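Putative methyltransferase (Porphyromonas gingivalis, PDB 3LL7) probably transfers a methyl group from S-adenosylmethionine to an acceptor, using a Rossmann-like methyltransferase domain. Local coordinates at residues 185-188 against 189-193; 68-71 against 72-76. All blocks are in the same frame, centred on the assembly; numbering follows the deposited sequence. Where two conformers were deposited one is given.

Contact 1 of 2, residues 185-188 against 189-193; sequences ADCE and PDLIP
The peptide bond between Glu188 and Pro189 is cis, so the CA atoms of these two residues lie only 3.0 Å apart and the chain reverses sharply from strand 187-188 toward helix 191-198. Proline suits this position because it tolerates the cis form far better than other residues. With Glu188 and Pro189 at its centre, the reversal has the backbone angles of a type VIb turn. No backbone hydrogen bond closes it: Cys187 O instead takes a CA-H...O contact from Asp190 CA, 3.4 Å away, and a hydrogen bond from Arg174 NH2. Asp190 occupies the N-cap position of the helix, a place where aspartate is common. In this Rossmann-like domain the turn thus carries the chain from a short antiparallel pairing with strand 166-173 into a helix. The Glu188 chain bends at chi2 (78°), which curls its carboxylate back beside the proline, with OE2 3.8 Å from Pro189 CA, while OE1 forms a salt bridge with Arg174. Across the turn, the small apolar Cys187 lays CB 4.3 Å from CG of Leu191, the first residue of the helix, and both side chains are buried. Pro189 rests on Val169 and Pro171 of strand 166-173, and on Phe152 and Thr101 from loops.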
# COMPACT_ATOMS: atom_id res chain seq x y z
N ALA A 185 10.37 -7.81 -14.74
CA ALA A 185 10.66 -7.63 -16.17
C ALA A 185 9.59 -6.81 -16.88
O ALA A 185 9.85 -6.24 -17.93
CB ALA A 185 10.85 -9.00 -16.85
N ASP A 186 8.39 -6.74 -16.29
CA ASP A 186 7.24 -6.07 -16.91
C ASP A 186 7.15 -4.58 -16.57
O ASP A 186 6.27 -3.88 -17.08
CB ASP A 186 5.93 -6.75 -16.50
CG ASP A 186 5.92 -8.24 -16.81
OD1 ASP A 186 6.47 -8.64 -17.86
OD2 ASP A 186 5.36 -9.00 -15.99
N CYS A 187 8.06 -4.10 -15.72
CA CYS A 187 8.03 -2.70 -15.27
C CYS A 187 8.29 -1.70 -16.40
O CYS A 187 9.22 -1.86 -17.19
CB CYS A 187 9.02 -2.47 -14.12
SG CYS A 187 8.42 -3.12 -12.55
N GLU A 188 7.43 -0.69 -16.45
CA GLU A 188 7.57 0.42 -17.39
C GLU A 188 7.59 1.74 -16.60
O GLU A 188 6.56 2.15 -16.08
CB GLU A 188 6.38 0.42 -18.37
CG GLU A 188 6.38 1.57 -19.34
CD GLU A 188 7.36 1.35 -20.46
OE1 GLU A 188 7.15 0.39 -21.24
OE2 GLU A 188 8.33 2.13 -20.57
N PRO A 189 8.76 2.41 -16.53
CA PRO A 189 10.04 2.13 -17.22
C PRO A 189 10.77 0.93 -16.64
O PRO A 189 10.53 0.57 -15.48
CB PRO A 189 10.86 3.39 -16.95
CG PRO A 189 10.32 3.89 -15.63
CD PRO A 189 8.85 3.65 -15.72
N ASP A 190 11.67 0.33 -17.43
CA ASP A 190 12.46 -0.82 -16.99
C ASP A 190 13.47 -0.36 -15.94
O ASP A 190 14.27 0.53 -16.20
CB ASP A 190 13.14 -1.49 -18.19
CG ASP A 190 13.81 -2.83 -17.84
OD1 ASP A 190 13.75 -3.28 -16.68
OD2 ASP A 190 14.43 -3.42 -18.74
N LEU A 191 13.42 -0.97 -14.76
CA LEU A 191 14.20 -0.50 -13.61
C LEU A 191 15.69 -0.82 -13.68
O LEU A 191 16.52 -0.14 -13.06
CB LEU A 191 13.64 -1.07 -12.30
CG LEU A 191 12.22 -0.67 -11.89
CD1 LEU A 191 11.85 -1.38 -10.59
CD2 LEU A 191 12.07 0.84 -11.74
N ILE A 192 16.04 -1.86 -14.42
CA ILE A 192 17.43 -2.28 -14.50
C ILE A 192 18.29 -1.30 -15.32
O ILE A 192 19.29 -0.81 -14.79
CB ILE A 192 17.55 -3.78 -14.90
CG1 ILE A 192 16.96 -4.63 -13.76
CG2 ILE A 192 19.00 -4.15 -15.15
CD1 ILE A 192 16.42 -6.01 -14.17
N PRO A 193 17.89 -0.98 -16.57
CA PRO A 193 18.67 0.05 -17.27
C PRO A 193 18.59 1.42 -16.58
O PRO A 193 19.58 2.17 -16.60
CB PRO A 193 18.01 0.11 -18.66
CG PRO A 193 17.32 -1.22 -18.81
CD PRO A 193 16.82 -1.51 -17.43

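Contact 2 of 2, residues 68-71 against 72-76; sequences YIPS and RLSLE
Ser71 caps the helix that begins at Arg72: its OG accepts a hydrogen bond from Ser74 N, 2.9 Å long and nearly straight, with an angle of 164° at the hydrogen. The side chain manages this because chi1, 63°, sets OG between its own backbone N and carbonyl carbon, from where it reaches forward over the first turn. Serine is well chosen as N-cap, since its short hydroxyl stands in for the carbonyl that a preceding turn would have supplied. The backbone joins in with the first regular helical bond, Leu75 N to Ser71 O at 3.1 Å. A water lies 2.9 Å from Ser71 OG and gives the cap a further polar neighbour; its link to Ser74 OG is weak and applies to one of two conformers.

Outside this polar group the packing takes over. Pro70 brings CG of its ring to 3.8 Å from Ser74 CB, and its closed ring restrains the chain just before the cap. Deeper in, the side chains of Ile69 and Leu75 meet at a slant, the branch methyl CG2 of Ile69 coming to 4.1 Å from Leu75 CB. This clasp of apolar residues across a helix start recalls a hydrophobic staple, although the isoleucine sits one residue later than the classical partner. Leu73 leans CB against Ser71 OG at 3.7 Å, while its isobutyl end heads off from the loop.

Ile69 continues onto Leu50 and Leu54 of helix 38-57, where its backbone O also receives a hydrogen bond from Gln47. On helix 125-138, Ala130 meets Pro70 and Thr127 meets Ser74, while Leu104, in the loop after strand 96-99, touches both Pro70 and Leu75; the helix start is thus fitted between N-terminal helices and the Rossmann-like domain.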
# COMPACT_ATOMS: atom_id res chain seq x y z
N TYR A 68 -7.63 21.05 -9.02
CA TYR A 68 -8.25 20.56 -10.22
C TYR A 68 -7.79 19.12 -10.47
O TYR A 68 -6.60 18.87 -10.58
CB TYR A 68 -7.85 21.44 -11.41
CG TYR A 68 -8.52 21.02 -12.69
CD1 TYR A 68 -9.87 21.30 -12.92
CD2 TYR A 68 -7.81 20.32 -13.66
CE1 TYR A 68 -10.49 20.90 -14.09
CE2 TYR A 68 -8.44 19.92 -14.86
CZ TYR A 68 -9.78 20.20 -15.06
OH TYR A 68 -10.43 19.82 -16.21
N ILE A 69 -8.75 18.20 -10.58
CA ILE A 69 -8.45 16.78 -10.83
C ILE A 69 -8.43 16.47 -12.32
O ILE A 69 -9.45 16.61 -12.99
CB ILE A 69 -9.46 15.86 -10.11
CG1 ILE A 69 -9.50 16.22 -8.63
CG2 ILE A 69 -9.12 14.37 -10.33
CD1 ILE A 69 -8.14 16.15 -7.92
N PRO A 70 -7.26 16.03 -12.85
CA PRO A 70 -7.14 15.98 -14.31
C PRO A 70 -8.10 14.96 -14.92
O PRO A 70 -8.64 15.22 -15.99
CB PRO A 70 -5.68 15.61 -14.56
CG PRO A 70 -5.20 14.97 -13.29
CD PRO A 70 -6.03 15.59 -12.17
N SER A 71 -8.31 13.85 -14.23
CA SER A 71 -9.22 12.79 -14.68
C SER A 71 -9.64 11.85 -13.55
O SER A 71 -8.96 11.73 -12.52
CB SER A 71 -8.58 11.99 -15.84
OG SER A 71 -7.40 11.32 -15.43
N ARG A 72 -10.78 11.19 -13.74
CA ARG A 72 -11.18 10.05 -12.90
C ARG A 72 -10.11 8.96 -12.95
O ARG A 72 -9.75 8.37 -11.92
CB ARG A 72 -12.53 9.48 -13.35
CG ARG A 72 -13.65 10.53 -13.41
CD ARG A 72 -14.78 10.10 -14.34
NE ARG A 72 -15.24 8.75 -14.03
CZ ARG A 72 -16.16 8.08 -14.72
NH1 ARG A 72 -16.77 8.61 -15.77
NH2 ARG A 72 -16.48 6.86 -14.34
N LEU A 73 -9.57 8.71 -14.15
CA LEU A 73 -8.47 7.77 -14.31
C LEU A 73 -7.30 8.09 -13.37
O LEU A 73 -6.88 7.23 -12.59
CB LEU A 73 -8.02 7.67 -15.77
CG LEU A 73 -7.07 6.52 -16.14
CD1 LEU A 73 -7.52 5.17 -15.55
CD2 LEU A 73 -6.93 6.43 -17.67
N SER A 74 -6.79 9.32 -13.43
CA SER A 74 -5.67 9.73 -12.58
C SER A 74 -5.98 9.64 -11.08
O SER A 74 -5.10 9.33 -10.28
CB SER A 74 -5.17 11.14 -12.94
OG SER A 74 -4.29 11.10 -14.05
N LEU A 75 -7.23 9.91 -10.71
CA LEU A 75 -7.64 9.82 -9.31
C LEU A 75 -7.62 8.36 -8.79
O LEU A 75 -7.10 8.10 -7.71
CB LEU A 75 -9.00 10.48 -9.09
CG LEU A 75 -9.58 10.42 -7.67
CD1 LEU A 75 -8.59 10.94 -6.61
CD2 LEU A 75 -10.91 11.16 -7.60
N GLU A 76 -8.17 7.42 -9.55
CA GLU A 76 -8.22 6.03 -9.07
C GLU A 76 -6.86 5.33 -9.08
O GLU A 76 -6.68 4.35 -8.38
CB GLU A 76 -9.29 5.22 -9.80
CG GLU A 76 -10.74 5.67 -9.53
CD GLU A 76 -11.22 5.41 -8.08
OE1 GLU A 76 -10.97 4.30 -7.53
OE2 GLU A 76 -11.88 6.31 -7.50
O HOH W 1 -5.24 12.81 -16.77

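Overall arrangement
Contact 2 comes first along the chain, where a loop after helix 59-62 leads into helix 72-77; contact 1 follows after strands 96-99 to 166-173 of the large mixed sheet have been laid down. Their centres are 25 Å apart and their nearest atoms about 14 Å, so they do not touch. Each is a helix start, one capped by serine and one reached through a cis-proline turn. Both lean on the segment following strand 96-99, in which Thr101 meets contact 1 and Leu104 meets contact 2. In class I methyltransferases this glycine-rich region usually lines the cofactor pocket, so both contacts probably lie near it.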